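Local coordinates for calcium uptake protein 3, mitochondrial (Homo sapiens, PDB 6AGI), which senses calcium through its EF-hands and, as a disulfide-linked heterodimer with MICU1, regulates the mitochondrial calcium uniporter channel in the central nervous system and skeletal muscle, at residues G86-E92 with D209-L213; D7-A12 with K149-L153; S298-F302 with T336-F340; L65-V71 with V214-K219. One frame throughout, in Å; residues are numbered along the deposited sequence.

Interaction 1 (G86-E92 with D209-L213)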
loop_
_atom_site.group_PDB
_atom_site.type_symbol
_atom_site.label_atom_id
_atom_site.label_comp_id
_atom_site.label_asym_id
_atom_site.label_seq_id
_atom_site.Cartn_x
_atom_site.Cartn_y
_atom_site.Cartn_z
ATOM N N GLY B 86 -8.977 3.258 33.554
ATOM C CA GLY B 86 -9.679 2.766 32.369
ATOM C C GLY B 86 -9.247 1.352 32.038
ATOM O O GLY B 86 -8.273 0.831 32.592
ATOM N N VAL B 87 -9.968 0.739 31.094
ATOM C CA VAL B 87 -9.699 -0.651 30.695
ATOM C C VAL B 87 -9.780 -0.802 29.183
ATOM O O VAL B 87 -10.689 -0.277 28.531
ATOM C CB VAL B 87 -10.633 -1.696 31.356
ATOM C CG1 VAL B 87 -10.312 -1.837 32.820
ATOM C CG2 VAL B 87 -12.112 -1.377 31.137
ATOM N N ILE B 88 -8.831 -1.558 28.639
ATOM C CA ILE B 88 -8.741 -1.875 27.218
ATOM C C ILE B 88 -8.622 -3.385 27.057
ATOM O O ILE B 88 -7.805 -4.022 27.737
ATOM C CB ILE B 88 -7.546 -1.168 26.558
ATOM C CG1 ILE B 88 -7.660 0.346 26.791
ATOM C CG2 ILE B 88 -7.427 -1.598 25.109
ATOM C CD1 ILE B 88 -6.473 1.128 26.314
ATOM N N SER B 89 -9.498 -3.962 26.228
ATOM C CA SER B 89 -9.472 -5.395 25.965
ATOM C C SER B 89 -8.462 -5.688 24.873
ATOM O O SER B 89 -7.901 -4.779 24.253
ATOM C CB SER B 89 -10.843 -5.918 25.541
ATOM O OG SER B 89 -11.382 -5.184 24.442
ATOM N N TYR B 90 -8.269 -6.985 24.613
ATOM C CA TYR B 90 -7.322 -7.427 23.592
ATOM C C TYR B 90 -7.721 -6.951 22.186
ATOM O O TYR B 90 -6.878 -6.450 21.412
ATOM C CB TYR B 90 -7.196 -8.943 23.646
ATOM C CG TYR B 90 -6.380 -9.476 22.498
ATOM C CD1 TYR B 90 -5.074 -9.033 22.293
ATOM C CD2 TYR B 90 -6.900 -10.441 21.628
ATOM C CE1 TYR B 90 -4.322 -9.496 21.249
ATOM C CE2 TYR B 90 -6.143 -10.921 20.573
ATOM C CZ TYR B 90 -4.852 -10.441 20.388
ATOM O OH TYR B 90 -4.081 -10.916 19.351
ATOM N N THR B 91 -8.986 -7.185 21.807
ATOM C CA THR B 91 -9.484 -6.684 20.529
ATOM C C THR B 91 -9.298 -5.182 20.417
ATOM O O THR B 91 -8.913 -4.658 19.365
ATOM C CB THR B 91 -10.949 -7.060 20.341
ATOM O OG1 THR B 91 -11.143 -8.434 20.720
ATOM C CG2 THR B 91 -11.340 -6.839 18.878
ATOM N N GLU B 92 -9.631 -4.476 21.486
ATOM C CA GLU B 92 -9.560 -3.028 21.508
ATOM C C GLU B 92 -8.110 -2.575 21.328
ATOM O O GLU B 92 -7.821 -1.611 20.602
ATOM C CB GLU B 92 -10.178 -2.621 22.844
ATOM C CG GLU B 92 -10.838 -1.330 23.036
ATOM C CD GLU B 92 -11.925 -1.477 24.102
ATOM O OE1 GLU B 92 -12.999 -2.055 23.806
ATOM O OE2 GLU B 92 -11.653 -1.114 25.271
ATOM N N ASP B 209 -18.266 -3.698 29.707
ATOM C CA ASP B 209 -18.026 -2.356 29.194
ATOM C C ASP B 209 -16.550 -2.010 29.331
ATOM O O ASP B 209 -15.842 -2.541 30.186
ATOM C CB ASP B 209 -18.863 -1.327 29.964
ATOM C CG ASP B 209 -20.223 -1.092 29.345
ATOM O OD1 ASP B 209 -20.595 -1.848 28.422
ATOM O OD2 ASP B 209 -20.932 -0.173 29.811
ATOM N N THR B 210 -16.074 -1.139 28.452
ATOM C CA THR B 210 -14.670 -0.773 28.416
ATOM C C THR B 210 -14.590 0.738 28.267
ATOM O O THR B 210 -15.612 1.422 28.113
ATOM C CB THR B 210 -13.902 -1.463 27.276
ATOM O OG1 THR B 210 -14.524 -1.178 26.016
ATOM C CG2 THR B 210 -13.801 -2.979 27.485
ATOM N N THR B 211 -13.361 1.266 28.345
ATOM C CA THR B 211 -13.188 2.710 28.216
ATOM C C THR B 211 -13.577 3.200 26.829
ATOM O O THR B 211 -14.296 4.193 26.705
ATOM C CB THR B 211 -11.760 3.114 28.586
ATOM O OG1 THR B 211 -11.650 3.168 30.017
ATOM C CG2 THR B 211 -11.348 4.458 27.934
ATOM N N LEU B 212 -13.132 2.519 25.768
ATOM C CA LEU B 212 -13.504 2.994 24.438
ATOM C C LEU B 212 -14.996 2.814 24.190
ATOM O O LEU B 212 -15.620 3.636 23.509
ATOM C CB LEU B 212 -12.678 2.293 23.361
ATOM C CG LEU B 212 -11.272 2.884 23.312
ATOM C CD1 LEU B 212 -10.471 2.247 22.193
ATOM C CD2 LEU B 212 -11.308 4.435 23.181
ATOM N N LEU B 213 -15.590 1.777 24.774
ATOM C CA LEU B 213 -17.013 1.534 24.588
ATOM C C LEU B 213 -17.864 2.646 25.228
ATOM O O LEU B 213 -18.802 3.167 24.604
ATOM C CB LEU B 213 -17.325 0.167 25.179
ATOM C CG LEU B 213 -18.151 -0.851 24.428
ATOM C CD1 LEU B 213 -17.611 -1.037 23.039
ATOM C CD2 LEU B 213 -18.090 -2.160 25.222
#
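Val-87 meets Thr-211 through its backbone amide and carbonyl, in a loop that passes the start of helix 211-217, with the closest CA atoms, those of Gly-86 and Thr-211, 5.4 Å apart. Thr-211 N donates to Val-87 O at 3.1 Å, nearly straight (168°) and in the carbonyl plane. In return Val-87 N donates to Thr-211 OG1 (3.1 Å), a less straight bond. It is possible because the hydroxyl lies anti to the threonine's own carbonyl carbon (chi1 -80°), which turns OG1 back over the loop. Val-87 CG2 rests against Thr-210 CA at 3.8 Å.

The other half of the contact belongs to Glu-92, in the first turn of helix 90-101. Its side chain and that of Thr-210 come from opposite directions, and Thr-210 OG1 donates to Glu-92 OE1 at 2.8 Å, on the syn side and 22° out of the carboxylate plane. As N-cap of helix 211-217, Thr-210 also takes a weak bond from Leu-213 N to OG1 (3.4 Å). The aliphatic part of Glu-92 slides past Leu-212, CG to CD1 at 3.7 Å. An alanine in place of Glu-92 would remove the carboxylate, and the Thr-210 hydroxyl would probably lose its acceptor while Leu-212 CD1 lost the methylene packed against it.

Beyond these residues, Val-87 also packs on Leu-61 and Leu-65 of helix 58-66. The Thr-210 hydroxyl gives its proton to Glu-92 while weakly receiving the amide of Leu-213, and a carboxylate buried beside the amino ends of two helices would probably be stabilised in its charged form.

Interaction 2 (D7-A12 with K149-L153)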
loop_
_atom_site.group_PDB
_atom_site.type_symbol
_atom_site.label_atom_id
_atom_site.label_comp_id
_atom_site.label_asym_id
_atom_site.label_seq_id
_atom_site.Cartn_x
_atom_site.Cartn_y
_atom_site.Cartn_z
ATOM N N ASP B 7 2.485 -20.544 31.475
ATOM C CA ASP B 7 1.726 -21.660 30.923
ATOM C C ASP B 7 1.075 -21.281 29.605
ATOM O O ASP B 7 1.271 -21.944 28.579
ATOM C CB ASP B 7 0.639 -22.108 31.910
ATOM C CG ASP B 7 1.070 -22.007 33.354
ATOM O OD1 ASP B 7 1.962 -22.774 33.770
ATOM O OD2 ASP B 7 0.523 -21.140 34.072
ATOM N N LEU B 8 0.309 -20.193 29.619
ATOM C CA LEU B 8 -0.580 -19.909 28.505
ATOM C C LEU B 8 0.096 -19.195 27.335
ATOM O O LEU B 8 -0.521 -19.090 26.274
ATOM C CB LEU B 8 -1.786 -19.105 28.995
ATOM C CG LEU B 8 -3.017 -19.949 29.371
ATOM C CD1 LEU B 8 -2.642 -21.088 30.302
ATOM C CD2 LEU B 8 -4.090 -19.090 30.020
ATOM N N ASP B 9 1.343 -18.728 27.478
ATOM C CA ASP B 9 2.059 -18.152 26.338
ATOM C C ASP B 9 2.268 -19.179 25.237
ATOM O O ASP B 9 2.146 -18.862 24.047
ATOM C CB ASP B 9 3.412 -17.615 26.788
ATOM C CG ASP B 9 3.297 -16.343 27.554
ATOM O OD1 ASP B 9 2.527 -15.455 27.102
ATOM O OD2 ASP B 9 3.968 -16.255 28.616
ATOM N N LEU B 10 2.617 -20.409 25.617
ATOM C CA LEU B 10 2.882 -21.456 24.642
ATOM C C LEU B 10 1.690 -21.688 23.736
ATOM O O LEU B 10 1.857 -22.168 22.610
ATOM C CB LEU B 10 3.261 -22.758 25.357
ATOM C CG LEU B 10 4.556 -22.749 26.172
ATOM C CD1 LEU B 10 4.608 -24.005 27.026
ATOM C CD2 LEU B 10 5.800 -22.634 25.273
ATOM N N TYR B 11 0.500 -21.334 24.195
ATOM C CA TYR B 11 -0.707 -21.448 23.401
ATOM C C TYR B 11 -1.056 -20.166 22.635
ATOM O O TYR B 11 -2.050 -20.158 21.909
ATOM C CB TYR B 11 -1.853 -21.892 24.319
ATOM C CG TYR B 11 -1.530 -23.194 25.028
ATOM C CD1 TYR B 11 -1.799 -24.424 24.430
ATOM C CD2 TYR B 11 -0.926 -23.196 26.280
ATOM C CE1 TYR B 11 -1.487 -25.607 25.061
ATOM C CE2 TYR B 11 -0.616 -24.384 26.922
ATOM C CZ TYR B 11 -0.894 -25.585 26.307
ATOM O OH TYR B 11 -0.581 -26.774 26.944
ATOM N N ALA B 12 -0.225 -19.123 22.695
ATOM C CA ALA B 12 -0.599 -17.782 22.256
ATOM C C ALA B 12 0.262 -17.268 21.104
ATOM O O ALA B 12 1.438 -17.613 20.983
ATOM C CB ALA B 12 -0.487 -16.778 23.423
ATOM N N LYS B 149 -6.753 -25.467 28.418
ATOM C CA LYS B 149 -5.819 -24.346 28.462
ATOM C C LYS B 149 -6.116 -23.351 27.355
ATOM O O LYS B 149 -5.992 -22.135 27.558
ATOM C CB LYS B 149 -4.369 -24.834 28.390
ATOM C CG LYS B 149 -3.797 -25.080 29.779
ATOM C CD LYS B 149 -2.300 -25.279 29.782
ATOM C CE LYS B 149 -1.685 -24.811 31.106
ATOM N NZ LYS B 149 -2.496 -25.189 32.308
ATOM N N ARG B 150 -6.497 -23.845 26.176
ATOM C CA ARG B 150 -6.959 -22.956 25.115
ATOM C C ARG B 150 -8.200 -22.170 25.541
ATOM O O ARG B 150 -8.333 -20.977 25.231
ATOM C CB ARG B 150 -7.211 -23.765 23.851
ATOM C CG ARG B 150 -5.994 -23.770 22.983
ATOM C CD ARG B 150 -5.774 -25.115 22.343
ATOM N NE ARG B 150 -6.702 -25.292 21.240
ATOM C CZ ARG B 150 -7.101 -26.468 20.775
ATOM N NH1 ARG B 150 -6.641 -27.608 21.295
ATOM N NH2 ARG B 150 -7.956 -26.492 19.769
ATOM N N ALA B 151 -9.120 -22.827 26.241
ATOM C CA ALA B 151 -10.300 -22.138 26.741
ATOM C C ALA B 151 -9.907 -21.074 27.752
ATOM O O ALA B 151 -10.496 -19.989 27.776
ATOM C CB ALA B 151 -11.280 -23.135 27.350
ATOM N N MET B 152 -8.917 -21.362 28.604
ATOM C CA MET B 152 -8.496 -20.352 29.569
ATOM C C MET B 152 -7.888 -19.145 28.870
ATOM O O MET B 152 -8.162 -18.002 29.243
ATOM C CB MET B 152 -7.505 -20.951 30.568
ATOM C CG MET B 152 -7.653 -20.428 32.001
ATOM S SD MET B 152 -6.358 -21.130 33.050
ATOM C CE MET B 152 -6.560 -22.902 32.761
ATOM N N LEU B 153 -7.081 -19.370 27.837
ATOM C CA LEU B 153 -6.489 -18.233 27.139
ATOM C C LEU B 153 -7.553 -17.470 26.363
ATOM O O LEU B 153 -7.506 -16.234 26.276
ATOM C CB LEU B 153 -5.366 -18.730 26.224
ATOM C CG LEU B 153 -4.512 -17.883 25.252
ATOM C CD1 LEU B 153 -3.645 -16.809 25.901
ATOM C CD2 LEU B 153 -3.694 -18.759 24.341
#
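Leu-8 lies against the helix that holds Lys-149 and Leu-153, spreading its two methyls over different neighbours. CD2 reaches the side of Leu-153, 4.0 Å from its CB, and touches Met-152 CB at 3.9 Å. CD1 turns to the aliphatic chain of Lys-149, 3.9 Å from CE. The two leucines slide past each other in opposite directions, while the lysine runs obliquely across. If an alanine took the place of Leu-8, both branches would be gone, and a gap would probably open between Leu-153 and the lysine methylenes.

Tyr-11 flanks this leucine pair. Lys-149 CB stands over one face of its ring, 4.2 Å from the centroid and 16° off the normal, a CH-pi contact offset toward the rim. The lysine's CD continues along the phenol side of the ring, 3.4 Å from CE2. Leu-153 has CG anti to its backbone N (chi1 177°), which carries CD2 out toward the other segment, where it packs on Tyr-11 CB at 3.6 Å and on Ala-12 CB at 3.9 Å.

The contact joins the amino-terminal end of the modelled chain to helix 147-158, apolar packing with no hydrogen bond between the two segments. A type I turn from Asp-9 to Ala-12, closed by Ala-12 N to Asp-9 O, continues from the short, weakly bonded helix and lets Leu-8, Tyr-11 and Ala-12 address the same helix. Farther out, the phenol of Tyr-11 makes a weak hydrogen bond to Asp-146, and the Arg-150 guanidinium donates to Ile-143 O. Arg-20 of helix 14-22 packs on both Leu-8 and Leu-153.

Interaction 3 (S298-F302 with T336-F340)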
loop_
_atom_site.group_PDB
_atom_site.type_symbol
_atom_site.label_atom_id
_atom_site.label_comp_id
_atom_site.label_asym_id
_atom_site.label_seq_id
_atom_site.Cartn_x
_atom_site.Cartn_y
_atom_site.Cartn_z
ATOM N N SER B 298 5.790 15.071 10.711
ATOM C CA SER B 298 5.820 15.023 9.253
ATOM C C SER B 298 6.311 13.670 8.778
ATOM O O SER B 298 5.661 12.993 7.971
ATOM C CB SER B 298 6.714 16.131 8.722
ATOM O OG SER B 298 5.959 17.321 8.582
ATOM N N PHE B 299 7.446 13.239 9.318
ATOM C CA PHE B 299 8.054 12.019 8.817
ATOM C C PHE B 299 7.239 10.781 9.164
ATOM O O PHE B 299 7.128 9.870 8.336
ATOM C CB PHE B 299 9.488 11.889 9.328
ATOM C CG PHE B 299 10.198 10.700 8.802
ATOM C CD1 PHE B 299 10.831 10.773 7.580
ATOM C CD2 PHE B 299 10.187 9.497 9.471
ATOM C CE1 PHE B 299 11.475 9.685 7.053
ATOM C CE2 PHE B 299 10.828 8.408 8.942
ATOM C CZ PHE B 299 11.477 8.501 7.742
ATOM N N PHE B 300 6.594 10.734 10.322
ATOM C CA PHE B 300 5.799 9.523 10.508
ATOM C C PHE B 300 4.446 9.546 9.770
ATOM O O PHE B 300 3.971 8.491 9.309
ATOM C CB PHE B 300 5.700 9.223 12.000
ATOM C CG PHE B 300 7.040 8.836 12.588
ATOM C CD1 PHE B 300 7.507 7.535 12.466
ATOM C CD2 PHE B 300 7.883 9.786 13.143
ATOM C CE1 PHE B 300 8.749 7.167 12.939
ATOM C CE2 PHE B 300 9.130 9.423 13.634
ATOM C CZ PHE B 300 9.558 8.106 13.527
ATOM N N GLN B 301 3.844 10.710 9.555
ATOM C CA GLN B 301 2.695 10.739 8.655
ATOM C C GLN B 301 3.094 10.231 7.278
ATOM O O GLN B 301 2.379 9.415 6.656
ATOM C CB GLN B 301 2.107 12.147 8.589
ATOM C CG GLN B 301 1.050 12.390 9.665
ATOM C CD GLN B 301 0.814 13.858 9.954
ATOM O OE1 GLN B 301 1.290 14.742 9.234
ATOM N NE2 GLN B 301 0.102 14.129 11.042
ATOM N N PHE B 302 4.264 10.674 6.808
ATOM C CA PHE B 302 4.789 10.201 5.528
ATOM C C PHE B 302 5.013 8.685 5.530
ATOM O O PHE B 302 4.689 7.993 4.545
ATOM C CB PHE B 302 6.088 10.940 5.227
ATOM C CG PHE B 302 6.945 10.263 4.224
ATOM C CD1 PHE B 302 6.517 10.129 2.910
ATOM C CD2 PHE B 302 8.147 9.703 4.593
ATOM C CE1 PHE B 302 7.303 9.475 1.980
ATOM C CE2 PHE B 302 8.928 9.040 3.667
ATOM C CZ PHE B 302 8.512 8.925 2.360
ATOM N N THR B 336 2.148 12.929 -0.869
ATOM C CA THR B 336 1.537 12.887 0.456
ATOM C C THR B 336 0.790 14.164 0.786
ATOM O O THR B 336 -0.140 14.149 1.588
ATOM C CB THR B 336 2.569 12.722 1.571
ATOM O OG1 THR B 336 3.758 13.463 1.262
ATOM C CG2 THR B 336 3.027 11.309 1.548
ATOM N N GLY B 337 1.246 15.300 0.248
ATOM C CA GLY B 337 0.773 16.580 0.710
ATOM C C GLY B 337 1.587 17.148 1.837
ATOM O O GLY B 337 1.357 18.299 2.212
ATOM N N LEU B 338 2.519 16.379 2.402
ATOM C CA LEU B 338 3.353 16.909 3.473
ATOM C C LEU B 338 4.536 17.695 2.926
ATOM O O LEU B 338 5.107 17.348 1.886
ATOM C CB LEU B 338 3.868 15.789 4.361
ATOM C CG LEU B 338 2.817 14.837 4.870
ATOM C CD1 LEU B 338 3.475 13.517 4.978
ATOM C CD2 LEU B 338 2.293 15.290 6.222
ATOM N N LYS B 339 4.914 18.756 3.653
ATOM C CA LYS B 339 6.069 19.579 3.310
ATOM C C LYS B 339 7.168 19.249 4.310
ATOM O O LYS B 339 7.045 19.559 5.503
ATOM C CB LYS B 339 5.724 21.073 3.313
ATOM C CG LYS B 339 4.579 21.453 2.363
ATOM C CD LYS B 339 4.352 22.962 2.259
ATOM C CE LYS B 339 2.988 23.292 1.608
ATOM N NZ LYS B 339 2.212 24.408 2.269
ATOM N N PHE B 340 8.229 18.610 3.816
ATOM C CA PHE B 340 9.394 18.251 4.610
ATOM C C PHE B 340 10.342 19.439 4.596
ATOM O O PHE B 340 10.554 20.047 3.539
ATOM C CB PHE B 340 10.102 17.042 4.006
ATOM C CG PHE B 340 9.526 15.697 4.381
ATOM C CD1 PHE B 340 8.224 15.549 4.825
ATOM C CD2 PHE B 340 10.317 14.559 4.265
ATOM C CE1 PHE B 340 7.744 14.290 5.142
ATOM C CE2 PHE B 340 9.841 13.312 4.577
ATOM C CZ PHE B 340 8.574 13.172 5.018
#
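With its CG anti to the backbone N (chi1 161°), Phe-302 leans out of helix 293-304 toward the loop of Phe-340, whose own CG is anti to the carbonyl carbon (chi1 -83°), bringing that ring back to the helix. The two rings meet in an offset edge-to-face pair: the edge of Phe-340 points at the face of Phe-302, centroids 5.2 Å apart and planes at 88°. Phe-340 CZ leads the approach, and Phe-302 CB lies at the edge of the Phe-340 ring. Phe-340 CE2 also comes within 4.1 Å of Phe-299 CD1, the two side chains crossing obliquely.

Leu-338 fits over the same helix turn. CD1 packs on Phe-302 CB at 3.7 Å, and CD2 lies 3.9 Å from Gln-301 CB, the two side chains crossing at about a right angle. Thr-336 touches the edge of the Phe-302 ring, CG2 to CD1 at 3.9 Å.

The loop links helix 325-336 to helix 342-352, which leads into the calcium loop of EF-hand 3. It lies against the helix that follows the strand of the degenerate EF-hand 2, and the contact joins this hand to the EF-hand pair that contains EF-hand 3. Gly-337, with positive phi, ends the helix before this linker. Val-332 of helix 325-336 touches both Phe-302 and Phe-340, and Val-345 of helix 342-352 also packs on Phe-340.

Interaction 4 (L65-V71 with V214-K219)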
loop_
_atom_site.group_PDB
_atom_site.type_symbol
_atom_site.label_atom_id
_atom_site.label_comp_id
_atom_site.label_asym_id
_atom_site.label_seq_id
_atom_site.Cartn_x
_atom_site.Cartn_y
_atom_site.Cartn_z
ATOM N N LEU B 65 -14.950 3.116 35.329
ATOM C CA LEU B 65 -15.437 3.665 34.063
ATOM C C LEU B 65 -16.396 4.838 34.206
ATOM O O LEU B 65 -16.468 5.669 33.293
ATOM C CB LEU B 65 -16.143 2.588 33.241
ATOM C CG LEU B 65 -15.379 1.385 32.699
ATOM C CD1 LEU B 65 -16.258 0.329 32.023
ATOM C CD2 LEU B 65 -14.289 1.932 31.786
ATOM N N ALA B 66 -17.164 4.904 35.300
ATOM C CA ALA B 66 -18.163 5.963 35.446
ATOM C C ALA B 66 -17.637 7.368 35.146
ATOM O O ALA B 66 -18.420 8.242 34.756
ATOM C CB ALA B 66 -18.737 5.927 36.863
ATOM N N GLU B 67 -16.332 7.597 35.288
ATOM C CA GLU B 67 -15.739 8.879 34.922
ATOM C C GLU B 67 -15.720 9.186 33.421
ATOM O O GLU B 67 -15.881 10.352 33.043
ATOM C CB GLU B 67 -14.322 8.934 35.459
ATOM C CG GLU B 67 -13.498 7.840 34.843
ATOM C CD GLU B 67 -12.727 8.292 33.641
ATOM O OE1 GLU B 67 -12.589 9.519 33.441
ATOM O OE2 GLU B 67 -12.382 7.395 32.849
ATOM N N THR B 68 -15.621 8.170 32.558
ATOM C CA THR B 68 -14.979 8.321 31.247
ATOM C C THR B 68 -15.445 9.576 30.505
ATOM O O THR B 68 -16.657 9.815 30.389
ATOM C CB THR B 68 -15.276 7.101 30.378
ATOM O OG1 THR B 68 -14.996 5.925 31.135
ATOM C CG2 THR B 68 -14.369 7.106 29.160
ATOM N N PRO B 69 -14.530 10.351 29.918
ATOM C CA PRO B 69 -14.950 11.556 29.211
ATOM C C PRO B 69 -15.756 11.161 27.993
ATOM O O PRO B 69 -15.460 10.144 27.355
ATOM C CB PRO B 69 -13.627 12.224 28.794
ATOM C CG PRO B 69 -12.557 11.574 29.638
ATOM C CD PRO B 69 -13.063 10.175 29.903
ATOM N N PRO B 70 -16.786 11.922 27.652
ATOM C CA PRO B 70 -17.511 11.660 26.410
ATOM C C PRO B 70 -16.615 11.949 25.213
ATOM O O PRO B 70 -15.525 12.524 25.328
ATOM C CB PRO B 70 -18.710 12.608 26.467
ATOM C CG PRO B 70 -18.376 13.623 27.508
ATOM C CD PRO B 70 -17.276 13.110 28.373
ATOM N N VAL B 71 -17.105 11.550 24.038
ATOM C CA VAL B 71 -16.262 11.624 22.856
ATOM C C VAL B 71 -15.850 13.065 22.570
ATOM O O VAL B 71 -14.729 13.330 22.109
ATOM C CB VAL B 71 -16.986 10.959 21.672
ATOM C CG1 VAL B 71 -18.162 11.805 21.236
ATOM C CG2 VAL B 71 -16.029 10.717 20.525
ATOM N N VAL B 214 -17.529 3.046 26.462
ATOM C CA VAL B 214 -18.246 4.127 27.144
ATOM C C VAL B 214 -17.892 5.491 26.546
ATOM O O VAL B 214 -18.756 6.370 26.387
ATOM C CB VAL B 214 -17.950 4.068 28.655
ATOM C CG1 VAL B 214 -18.621 5.202 29.373
ATOM C CG2 VAL B 214 -18.487 2.762 29.210
ATOM N N HIS B 215 -16.624 5.691 26.208
ATOM C CA HIS B 215 -16.217 6.944 25.601
ATOM C C HIS B 215 -16.973 7.185 24.297
ATOM O O HIS B 215 -17.388 8.316 24.018
ATOM C CB HIS B 215 -14.707 6.917 25.367
ATOM C CG HIS B 215 -14.183 8.125 24.656
ATOM N ND1 HIS B 215 -13.932 9.314 25.298
ATOM C CD2 HIS B 215 -13.855 8.328 23.360
ATOM C CE1 HIS B 215 -13.471 10.197 24.432
ATOM N NE2 HIS B 215 -13.420 9.626 23.245
ATOM N N PHE B 216 -17.178 6.123 23.496
ATOM C CA PHE B 216 -17.802 6.222 22.171
ATOM C C PHE B 216 -19.317 6.295 22.255
ATOM O O PHE B 216 -19.934 7.161 21.624
ATOM C CB PHE B 216 -17.404 5.029 21.301
ATOM C CG PHE B 216 -16.025 5.139 20.719
ATOM C CD1 PHE B 216 -15.433 6.381 20.517
ATOM C CD2 PHE B 216 -15.314 4.008 20.383
ATOM C CE1 PHE B 216 -14.153 6.483 19.967
ATOM C CE2 PHE B 216 -14.038 4.100 19.848
ATOM C CZ PHE B 216 -13.458 5.341 19.631
ATOM N N PHE B 217 -19.939 5.373 22.998
ATOM C CA PHE B 217 -21.391 5.236 22.983
ATOM C C PHE B 217 -22.041 5.528 24.329
ATOM O O PHE B 217 -23.203 5.160 24.532
ATOM C CB PHE B 217 -21.779 3.842 22.515
ATOM C CG PHE B 217 -20.946 3.355 21.380
ATOM C CD1 PHE B 217 -21.152 3.838 20.094
ATOM C CD2 PHE B 217 -19.938 2.432 21.589
ATOM C CE1 PHE B 217 -20.375 3.403 19.039
ATOM C CE2 PHE B 217 -19.161 2.007 20.541
ATOM C CZ PHE B 217 -19.382 2.502 19.262
ATOM N N GLY B 218 -21.329 6.159 25.259
ATOM C CA GLY B 218 -21.949 6.555 26.502
ATOM C C GLY B 218 -22.128 5.405 27.469
ATOM O O GLY B 218 -21.825 4.242 27.186
ATOM N N LYS B 219 -22.659 5.753 28.645
ATOM C CA LYS B 219 -22.797 4.777 29.719
ATOM C C LYS B 219 -23.960 3.831 29.462
ATOM O O LYS B 219 -23.943 2.688 29.935
ATOM C CB LYS B 219 -22.980 5.485 31.064
ATOM C CG LYS B 219 -21.690 5.967 31.726
ATOM C CD LYS B 219 -21.172 7.272 31.095
ATOM C CE LYS B 219 -20.023 7.888 31.901
ATOM N NZ LYS B 219 -19.402 9.054 31.193
#
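Leu-65 O is gripped twice by Thr-68, the residue that faces Val-214 and His-215 across the contact. The threonine's backbone N reaches this oxygen at 2.7 Å, and its OG1 donates to it at 2.6 Å, in the carbonyl plane on a lone pair. The double hold fixes the turn at the end of helix 58-66, and presents Thr-68 CG2 to His-215 CB (3.8 Å) and Thr-68 CB to Val-214 CG1 (4.0 Å).

His-215 has CG anti to its backbone N (chi1 176°), which swings the imidazole out over the loop of Pro-69 and Pro-70. There ND1 donates to Pro-69 O at 2.7 Å, a bent bond of 137° that comes from above the carbonyl plane and is tilted out of the imidazole plane. Val-71 closes one face of the same ring in a CH-pi contact, its CA 3.8 Å from the centroid. Hydrogen bond and CH-pi contact together would probably restrict rotation of the imidazole.

At the exposed margin Lys-219 bends at chi2 and stretches back, NZ donating to Thr-68 O at 3.0 Å in the carbonyl plane. The lysine follows Gly-218, whose positive phi turns the chain away from the helix.

Phe-216, whose ring edge meets Val-71 CG2 and which pairs edge-to-face with Phe-233, has its side chain about 13 Å from a bound calcium ion. The contact is helix-end packing, joining the exits of helices 58-66 and 211-217 beside the first EF-hand without supplying any calcium ligand.

Interactions 1 and 4 are neighbours, their centres 11 Å apart, and both use helix 211-217: interaction 1 holds its start, interaction 4 its end, and Leu-65 packs against Thr-211 between them. Along the chain, 86-92 with 209-213 is nested inside the loop closed by 65-71 with 214-219, and interaction 2 crosses both, its first segment coming earlier and its second, in helix 147-158, falling between theirs. Its centre lies 21 Å from that of interaction 1. Interaction 3 follows in series, more than 30 Å away between centres. Interactions 1, 2 and 4 thus tie together distant sequence in the part holding EF-hand 1, and interaction 3 joins EF-hand 2 to the linker before EF-hand 3.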